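Local coordinates for dipicolinate synthase subunit B (Bacillus halodurans, PDB 3LQK), which probably serves, as the flavoprotein-family B subunit of dipicolinate synthase, in making the dipicolinic acid of bacterial spores, at residues F157-P162 with N167-R172; H18-E23 with I92-G97; N98-F103 with V128-N133. All blocks are in the same frame, centred on the assembly; numbering follows the deposited sequence.

Contact 1: residues F157-P162 with N167-R172; sequences FGQDNP and NSLVAR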
loop_
_atom_site.group_PDB
_atom_site.type_symbol
_atom_site.label_atom_id
_atom_site.label_comp_id
_atom_site.label_asym_id
_atom_site.label_seq_id
_atom_site.Cartn_x
_atom_site.Cartn_y
_atom_site.Cartn_z
ATOM N N PHE A 157 9.939 16.741 13.904
ATOM C CA PHE A 157 8.852 16.300 14.783
ATOM C C PHE A 157 9.309 15.177 15.789
ATOM O O PHE A 157 10.412 14.596 15.688
ATOM C CB PHE A 157 7.674 15.834 13.927
ATOM C CG PHE A 157 8.012 14.637 13.011
ATOM C CD1 PHE A 157 7.970 13.335 13.485
ATOM C CD2 PHE A 157 8.365 14.834 11.699
ATOM C CE1 PHE A 157 8.291 12.259 12.659
ATOM C CE2 PHE A 157 8.642 13.744 10.878
ATOM C CZ PHE A 157 8.623 12.476 11.366
ATOM N N GLY A 158 8.419 14.830 16.698
ATOM C CA GLY A 158 8.740 13.886 17.755
ATOM C C GLY A 158 7.505 13.542 18.532
ATOM O O GLY A 158 6.440 14.108 18.280
ATOM N N GLN A 159 7.645 12.634 19.493
ATOM C CA GLN A 159 6.525 12.245 20.314
ATOM C C GLN A 159 6.286 13.315 21.364
ATOM O O GLN A 159 7.190 13.649 22.140
ATOM C CB GLN A 159 6.785 10.964 21.025
ATOM C CG GLN A 159 6.843 9.734 20.148
ATOM C CD GLN A 159 7.129 8.480 20.988
ATOM O OE1 GLN A 159 8.280 8.183 21.350
ATOM N NE2 GLN A 159 6.067 7.731 21.277
ATOM N N ASP A 160 5.082 13.823 21.463
ATOM C CA ASP A 160 4.885 14.879 22.432
ATOM C C ASP A 160 4.524 14.373 23.821
ATOM O O ASP A 160 4.739 15.103 24.800
ATOM C CB ASP A 160 3.875 15.886 21.966
ATOM C CG ASP A 160 2.552 15.275 21.677
ATOM O OD1 ASP A 160 1.520 15.917 22.069
ATOM O OD2 ASP A 160 2.552 14.174 21.075
ATOM N N ASN A 161 4.004 13.148 23.940
ATOM C CA ASN A 161 3.716 12.603 25.279
ATOM C C ASN A 161 3.628 11.104 25.199
ATOM O O ASN A 161 2.541 10.533 25.039
ATOM C CB ASN A 161 2.442 13.200 25.859
ATOM C CG ASN A 161 2.285 12.926 27.363
ATOM O OD1 ASN A 161 2.827 11.941 27.944
ATOM N ND2 ASN A 161 1.480 13.748 27.982
ATOM N N PRO A 162 4.795 10.466 25.247
ATOM C CA PRO A 162 4.848 9.051 24.931
ATOM C C PRO A 162 4.084 8.165 25.922
ATOM O O PRO A 162 3.592 7.135 25.531
ATOM C CB PRO A 162 6.341 8.722 24.964
ATOM C CG PRO A 162 7.071 10.032 24.990
ATOM C CD PRO A 162 6.138 11.097 25.383
ATOM N N ASN A 167 1.066 7.061 20.340
ATOM C CA ASN A 167 1.095 7.205 18.869
ATOM C C ASN A 167 1.180 8.620 18.332
ATOM O O ASN A 167 1.134 8.824 17.106
ATOM C CB ASN A 167 -0.051 6.442 18.221
ATOM C CG ASN A 167 0.094 4.943 18.402
ATOM O OD1 ASN A 167 1.199 4.451 18.627
ATOM N ND2 ASN A 167 -1.012 4.207 18.301
ATOM N N SER A 168 1.253 9.594 19.240
ATOM C CA SER A 168 1.190 10.978 18.868
ATOM C C SER A 168 2.527 11.530 18.421
ATOM O O SER A 168 3.504 11.407 19.173
ATOM C CB SER A 168 0.730 11.809 20.065
ATOM O OG SER A 168 0.695 13.179 19.700
ATOM N N LEU A 169 2.572 12.142 17.235
ATOM C CA LEU A 169 3.701 12.951 16.786
ATOM C C LEU A 169 3.236 14.371 16.531
ATOM O O LEU A 169 2.164 14.528 15.961
ATOM C CB LEU A 169 4.309 12.373 15.506
ATOM C CG LEU A 169 4.968 10.994 15.590
ATOM C CD1 LEU A 169 5.496 10.542 14.185
ATOM C CD2 LEU A 169 6.088 11.043 16.653
ATOM N N VAL A 170 4.047 15.365 16.948
ATOM C CA VAL A 170 3.805 16.790 16.734
ATOM C C VAL A 170 5.130 17.479 16.338
ATOM O O VAL A 170 6.203 17.164 16.900
ATOM C CB VAL A 170 3.241 17.460 18.004
ATOM C CG1 VAL A 170 2.941 19.019 17.812
ATOM C CG2 VAL A 170 1.936 16.701 18.480
ATOM N N ALA A 171 5.046 18.360 15.355
ATOM C CA ALA A 171 6.189 19.138 14.868
ATOM C C ALA A 171 6.608 20.200 15.888
ATOM O O ALA A 171 5.797 20.692 16.652
ATOM C CB ALA A 171 5.858 19.830 13.484
ATOM N N ARG A 172 7.887 20.540 15.863
ATOM C CA ARG A 172 8.417 21.696 16.506
ATOM C C ARG A 172 8.215 22.850 15.575
ATOM O O ARG A 172 9.020 23.062 14.649
ATOM C CB ARG A 172 9.922 21.532 16.758
ATOM C CG ARG A 172 10.535 22.650 17.603
ATOM C CD ARG A 172 12.029 22.407 17.797
ATOM N NE ARG A 172 12.331 21.343 18.776
ATOM C CZ ARG A 172 13.551 20.807 18.963
ATOM N NH1 ARG A 172 13.745 19.885 19.915
ATOM N NH2 ARG A 172 14.588 21.192 18.209
HETATM O O HOH W 1 3.700 11.018 22.006
#

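Contact 2: residues H18-E23 with I92-G97; sequences HCTYHE and IAPMTG. With PO4 (phosphate ion), chain B.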
loop_
_atom_site.group_PDB
_atom_site.type_symbol
_atom_site.label_atom_id
_atom_site.label_comp_id
_atom_site.label_asym_id
_atom_site.label_seq_id
_atom_site.Cartn_x
_atom_site.Cartn_y
_atom_site.Cartn_z
ATOM N N HIS A 18 -9.820 25.625 15.042
ATOM C CA HIS A 18 -9.377 27.036 15.014
ATOM C C HIS A 18 -8.523 27.398 16.250
ATOM O O HIS A 18 -7.732 28.332 16.213
ATOM C CB HIS A 18 -10.552 28.061 14.956
ATOM C CG HIS A 18 -11.604 27.825 13.890
ATOM N ND1 HIS A 18 -12.911 28.273 14.037
ATOM C CD2 HIS A 18 -11.552 27.213 12.678
ATOM C CE1 HIS A 18 -13.614 27.936 12.970
ATOM N NE2 HIS A 18 -12.816 27.286 12.133
ATOM N N CYS A 19 -8.710 26.705 17.356
ATOM C CA CYS A 19 -8.074 27.116 18.609
ATOM C C CYS A 19 -6.664 26.501 18.821
ATOM O O CYS A 19 -6.035 26.695 19.872
ATOM C CB CYS A 19 -8.983 26.710 19.791
ATOM S SG CYS A 19 -9.021 24.880 19.964
ATOM N N THR A 20 -6.204 25.725 17.838
ATOM C CA THR A 20 -4.864 25.125 17.819
ATOM C C THR A 20 -3.895 25.988 16.995
ATOM O O THR A 20 -2.708 25.620 16.841
ATOM C CB THR A 20 -4.891 23.713 17.162
ATOM O OG1 THR A 20 -5.406 23.824 15.824
ATOM C CG2 THR A 20 -5.729 22.691 17.996
ATOM N N TYR A 21 -4.383 27.109 16.443
ATOM C CA TYR A 21 -3.515 27.937 15.596
ATOM C C TYR A 21 -2.615 28.897 16.391
ATOM O O TYR A 21 -1.794 29.592 15.802
ATOM C CB TYR A 21 -4.299 28.680 14.497
ATOM C CG TYR A 21 -5.267 27.842 13.670
ATOM C CD1 TYR A 21 -5.068 26.472 13.470
ATOM C CD2 TYR A 21 -6.364 28.440 13.069
ATOM C CE1 TYR A 21 -5.978 25.713 12.697
ATOM C CE2 TYR A 21 -7.257 27.721 12.297
ATOM C CZ TYR A 21 -7.072 26.353 12.122
ATOM O OH TYR A 21 -7.959 25.657 11.337
ATOM N N HIS A 22 -2.710 28.911 17.714
ATOM C CA HIS A 22 -1.825 29.786 18.484
ATOM C C HIS A 22 -0.363 29.278 18.437
ATOM O O HIS A 22 0.588 30.019 18.707
ATOM C CB HIS A 22 -2.296 29.956 19.929
ATOM C CG HIS A 22 -2.186 28.710 20.735
ATOM N ND1 HIS A 22 -1.040 28.373 21.435
ATOM C CD2 HIS A 22 -3.061 27.684 20.917
ATOM C CE1 HIS A 22 -1.231 27.206 22.043
ATOM N NE2 HIS A 22 -2.442 26.760 21.734
ATOM N N GLU A 23 -0.194 28.011 18.116
ATOM C CA GLU A 23 1.149 27.455 17.965
ATOM C C GLU A 23 1.788 27.769 16.593
ATOM O O GLU A 23 3.024 27.781 16.487
ATOM C CB GLU A 23 1.079 25.948 18.214
ATOM C CG GLU A 23 0.045 25.206 17.295
ATOM C CD GLU A 23 -0.692 24.050 17.999
ATOM O OE1 GLU A 23 -0.796 24.050 19.266
ATOM O OE2 GLU A 23 -1.169 23.143 17.256
ATOM N N ILE A 92 1.760 23.498 5.288
ATOM C CA ILE A 92 0.545 23.054 5.952
ATOM C C ILE A 92 0.907 22.779 7.384
ATOM O O ILE A 92 1.637 21.805 7.704
ATOM C CB ILE A 92 -0.028 21.764 5.373
ATOM C CG1 ILE A 92 -0.192 21.830 3.827
ATOM C CG2 ILE A 92 -1.381 21.393 6.038
ATOM C CD1 ILE A 92 -0.652 20.467 3.256
ATOM N N ALA A 93 0.459 23.681 8.254
ATOM C CA ALA A 93 0.706 23.546 9.658
ATOM C C ALA A 93 -0.343 24.253 10.501
ATOM O O ALA A 93 -0.628 25.415 10.269
ATOM C CB ALA A 93 2.115 24.031 9.997
ATOM N N PRO A 94 -0.928 23.555 11.491
ATOM C CA PRO A 94 -0.776 22.139 11.806
ATOM C C PRO A 94 -1.414 21.310 10.730
ATOM O O PRO A 94 -2.392 21.793 10.049
ATOM C CB PRO A 94 -1.530 21.981 13.164
ATOM C CG PRO A 94 -2.487 23.065 13.188
ATOM C CD PRO A 94 -1.904 24.208 12.400
HETATM N N MSE A 95 -0.841 20.116 10.503
HETATM C CA MSE A 95 -1.514 19.132 9.617
HETATM C C MSE A 95 -2.077 18.007 10.454
HETATM O O MSE A 95 -1.320 17.191 11.020
HETATM C CB MSE A 95 -0.593 18.600 8.518
HETATM C CG MSE A 95 -1.320 17.702 7.471
HETATM SE SE MSE A 95 -0.098 17.121 6.068
HETATM C CE MSE A 95 0.985 16.043 7.055
ATOM N N THR A 96 -3.411 17.954 10.510
ATOM C CA THR A 96 -4.108 16.995 11.339
ATOM C C THR A 96 -4.017 15.573 10.740
ATOM O O THR A 96 -3.597 15.385 9.626
ATOM C CB THR A 96 -5.614 17.309 11.454
ATOM O OG1 THR A 96 -6.215 17.265 10.122
ATOM C CG2 THR A 96 -5.855 18.621 12.131
ATOM N N GLY A 97 -4.449 14.581 11.501
ATOM C CA GLY A 97 -4.453 13.225 11.038
ATOM C C GLY A 97 -5.344 13.044 9.835
ATOM O O GLY A 97 -4.974 12.379 8.888
HETATM P P PO4 B . -9.427 18.508 9.150
HETATM O O1 PO4 B . -9.327 18.063 10.604
HETATM O O2 PO4 B . -10.859 18.447 8.644
HETATM O O3 PO4 B . -8.979 19.950 8.957
HETATM O O4 PO4 B . -8.590 17.601 8.286
#

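Contact 3: residues N98-F103 with V128-N133; sequences NSTSKF and VGISTN. With PO4 (phosphate ion), chain B; PO4 (phosphate ion), chain C.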
loop_
_atom_site.group_PDB
_atom_site.type_symbol
_atom_site.label_atom_id
_atom_site.label_comp_id
_atom_site.label_asym_id
_atom_site.label_seq_id
_atom_site.Cartn_x
_atom_site.Cartn_y
_atom_site.Cartn_z
ATOM N N ASN A 98 -6.524 13.674 9.867
ATOM C CA ASN A 98 -7.448 13.600 8.746
ATOM C C ASN A 98 -6.835 14.212 7.498
ATOM O O ASN A 98 -6.834 13.599 6.453
ATOM C CB ASN A 98 -8.723 14.376 9.084
ATOM C CG ASN A 98 -9.768 14.200 8.031
ATOM O OD1 ASN A 98 -10.162 13.054 7.686
ATOM N ND2 ASN A 98 -10.172 15.304 7.445
ATOM N N SER A 99 -6.270 15.420 7.602
ATOM C CA SER A 99 -5.594 16.050 6.470
ATOM C C SER A 99 -4.395 15.254 5.967
ATOM O O SER A 99 -4.141 15.193 4.775
ATOM C CB SER A 99 -5.210 17.495 6.801
ATOM O OG SER A 99 -6.392 18.341 6.740
ATOM N N THR A 100 -3.630 14.668 6.885
ATOM C CA THR A 100 -2.499 13.807 6.529
ATOM C C THR A 100 -2.944 12.632 5.692
ATOM O O THR A 100 -2.351 12.319 4.641
ATOM C CB THR A 100 -1.834 13.285 7.764
ATOM O OG1 THR A 100 -1.409 14.410 8.521
ATOM C CG2 THR A 100 -0.573 12.402 7.441
ATOM N N SER A 101 -4.023 11.981 6.097
ATOM C CA SER A 101 -4.369 10.828 5.294
ATOM C C SER A 101 -5.062 11.159 3.971
ATOM O O SER A 101 -4.901 10.399 3.024
ATOM C CB SER A 101 -5.140 9.866 6.109
ATOM N N LYS A 102 -5.771 12.296 3.897
ATOM C CA LYS A 102 -6.236 12.770 2.636
ATOM C C LYS A 102 -5.049 13.143 1.725
ATOM O O LYS A 102 -5.025 12.729 0.624
ATOM C CB LYS A 102 -7.142 13.969 2.770
ATOM C CG LYS A 102 -8.496 13.596 3.374
ATOM C CD LYS A 102 -9.614 14.669 3.213
ATOM C CE LYS A 102 -9.345 15.951 4.036
ATOM N NZ LYS A 102 -10.340 17.099 3.898
ATOM N N PHE A 103 -4.085 13.913 2.215
ATOM C CA PHE A 103 -2.984 14.388 1.414
ATOM C C PHE A 103 -2.198 13.154 0.867
ATOM O O PHE A 103 -1.949 13.050 -0.333
ATOM C CB PHE A 103 -2.127 15.331 2.306
ATOM C CG PHE A 103 -0.989 16.008 1.606
ATOM C CD1 PHE A 103 -1.080 16.382 0.288
ATOM C CD2 PHE A 103 0.157 16.301 2.293
ATOM C CE1 PHE A 103 -0.008 17.003 -0.356
ATOM C CE2 PHE A 103 1.238 16.893 1.646
ATOM C CZ PHE A 103 1.124 17.300 0.329
ATOM N N VAL A 128 5.237 20.330 5.653
ATOM C CA VAL A 128 4.147 19.958 6.538
ATOM C C VAL A 128 4.609 19.870 7.996
ATOM O O VAL A 128 5.712 19.420 8.282
ATOM C CB VAL A 128 3.467 18.591 6.098
ATOM C CG1 VAL A 128 2.908 18.693 4.654
ATOM C CG2 VAL A 128 4.367 17.479 6.160
ATOM N N GLY A 129 3.756 20.351 8.897
ATOM C CA GLY A 129 3.902 20.181 10.354
ATOM C C GLY A 129 2.851 19.265 10.942
ATOM O O GLY A 129 1.711 19.694 11.217
ATOM N N ILE A 130 3.175 17.996 11.119
ATOM C CA ILE A 130 2.197 17.047 11.597
ATOM C C ILE A 130 1.772 17.325 13.000
ATOM O O ILE A 130 2.499 17.868 13.775
ATOM C CB ILE A 130 2.618 15.553 11.617
ATOM C CG1 ILE A 130 4.082 15.385 11.521
ATOM C CG2 ILE A 130 1.804 14.722 10.657
ATOM C CD1 ILE A 130 4.663 15.515 12.766
ATOM N N SER A 131 0.566 16.901 13.293
ATOM C CA SER A 131 0.047 17.010 14.636
ATOM C C SER A 131 -1.156 16.085 14.783
ATOM O O SER A 131 -2.274 16.483 14.476
ATOM C CB SER A 131 -0.362 18.449 14.916
ATOM O OG SER A 131 -0.811 18.517 16.232
ATOM N N THR A 132 -0.905 14.833 15.134
ATOM C CA THR A 132 -1.972 13.855 15.287
ATOM C C THR A 132 -1.573 12.773 16.289
ATOM O O THR A 132 -0.423 12.336 16.329
ATOM C CB THR A 132 -2.412 13.217 13.899
ATOM O OG1 THR A 132 -3.540 12.362 14.077
ATOM C CG2 THR A 132 -1.292 12.470 13.205
ATOM N N ASN A 133 -2.568 12.326 17.055
ATOM C CA ASN A 133 -2.375 11.286 18.062
ATOM C C ASN A 133 -2.369 9.849 17.485
ATOM O O ASN A 133 -2.225 8.874 18.234
ATOM C CB ASN A 133 -3.366 11.459 19.204
ATOM C CG ASN A 133 -4.791 11.124 18.789
ATOM O OD1 ASN A 133 -4.995 10.288 17.913
ATOM N ND2 ASN A 133 -5.775 11.812 19.374
HETATM P P PO4 B . -9.427 18.508 9.150
HETATM O O1 PO4 B . -9.327 18.063 10.604
HETATM O O2 PO4 B . -10.859 18.447 8.644
HETATM O O3 PO4 B . -8.979 19.950 8.957
HETATM O O4 PO4 B . -8.590 17.601 8.286
HETATM P P PO4 C . -5.729 14.809 21.936
HETATM O O1 PO4 C . -7.215 15.049 21.598
HETATM O O2 PO4 C . -4.773 15.493 20.949
HETATM O O3 PO4 C . -5.385 15.293 23.373
HETATM O O4 PO4 C . -5.454 13.338 21.725
#

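Contact 1: residues F157-P162 with N167-R172
Phe-157 faces Ala-171 as a non-hydrogen-bonded antiparallel pair, its CB 3.7 Å from Ala-171 CA. Because CG stands between the backbone N and the carbonyl carbon (chi1 61°), the ring leans along the sheet to Leu-169, whose CD1 methyl meets Phe-157 CE1 at 3.6 Å, neither squarely over the face nor at the edge. Gly-158 makes the hydrogen-bonded pair with Val-170: Val-170 N gives a straight bond to Gly-158 O (3.0 Å, 165°), while the return bond from Gly-158 N to Val-170 O is longer and more bent. At Gln-159, CG packs on Leu-169 CD2 at 3.8 Å and OE1 takes N-H groups of Val-192 (weak) and Leu-193, both of a second subunit. Asp-160 OD2 accepts the Ser-168 hydroxyl on its syn side at 2.5 Å, CG rests on Val-170 CG2, and OD1 forms a salt bridge with Lys-165. With alanine in place of Asp-160, the Ser-168 hydroxyl and the Lys-165 ammonium would probably lose these partners. A water accepts from Asn-161 N and lies 2.9 Å from Ser-168 O, bridging the two. In the sheet, strand 126-132 pairs parallel with 152-159 and antiparallel with 169-171; Phe-157 touches its Ile-130, Val-170 its Ser-131.

Contact 2: residues H18-E23 with I92-G97
Pro-94 presents its ring to two side chains of residues 18-23. Its CD lies 4.0 Å from Tyr-21 CD1, the two side chains crossing at about a right angle, while CG comes within 4.0 Å of Thr-20 OG1. At CB, Glu-23 is the nearest neighbour from the loop, but the placing of its carboxylate is doubtful. The contact is thus van der Waals packing over a small area, with the proline as its apolar centre. A cis peptide bond precedes Pro-94, and the chain turns a corner there, which brings the ring toward the 18-23 loop. In the next shell, Thr-20 OG1 is bonded to the carbonyl of Ser-17. His-18 CA sits 3.5 Å above one face of the Tyr-21 ring, toward the rim; the ring meets Trp-59 edge-to-face, and the hydroxyl makes a weak hydrogen bond to Gly-16 O. Beyond the proline, Thr-96 is the N-cap of helix 97-104: OG1 caps Ser-99 N and also lies 3.0 Å from O4 of a bound phosphate, probably from the crystallisation liquor. Thr-15 OG1 is bonded to both Pro-94 O and Thr-96 N, tying the corner to the chain after strand 9-13. The contact therefore sits at the C-terminal end of parallel strands 9-13 and 89-95, where the loop leads into helix 25-33 and helix 97-104 follows strand 89-95.

Contact 3: residues N98-F103 with V128-N133
Phe-103 and Thr-100 reach from one side of the helix to strand 126-132 and make the close-packed part of the contact. The Phe-103 ring brings CE2 to within 3.9 Å of Val-128 CG1, an oblique meeting. One turn back, Thr-100 OG1 stands 3.9 Å from the Ile-130 CG2 methyl. That hydroxyl is not left to hydrocarbon alone, being bonded to the backbone O of Thr-96, and the selenomethionine at Met-95 packs against all four of these residues.

The polar side, where Asn-98 and Asn-133 are partly exposed, is different. One phosphate oxygen, O4, is gripped by Asn-98 ND2 at 2.9 Å (161°) and by Ser-99 OG at 2.8 Å. Asn-98 OD1 accepts a hydrogen bond from Thr-108 N of a third subunit. Beyond the strand, Asn-133 ND2 holds O4 of a second phosphate at 2.8 Å (162°), joined by Arg-121 of the third subunit.

Apolar packing thus seats the helix on the sheet, while its start offers the Asn-98 amide and Ser-99 hydroxyl to an anion, and the loop after strand 9-13 adds Gly-16 N. The ions probably come from the crystallisation liquor, but the first is consistent with a site suited to a cofactor phosphate, as in related flavoproteins.

All three contacts reach one sheet. Contacts 1 and 3 are both buried and meet where Ala-171 N lies 3.0 Å from Ile-130 O, a probable hydrogen bond placing the hairpin beside strand 126-132. Contact 2 joins that strand from its other edge, with Met-95 N 2.7 Å from Gly-129 O, and passes directly into the helix of contact 3; both touch the same phosphate. Their chemistry follows their place. Contact 1 is strand pairing by backbone bonds, with a carboxylate-hydroxyl bond near the turn; contact 3 is buried helix-on-sheet packing with anion-binding ends; contact 2, only partly buried, is a small loop-to-proline touch without hydrogen bonds between its segments.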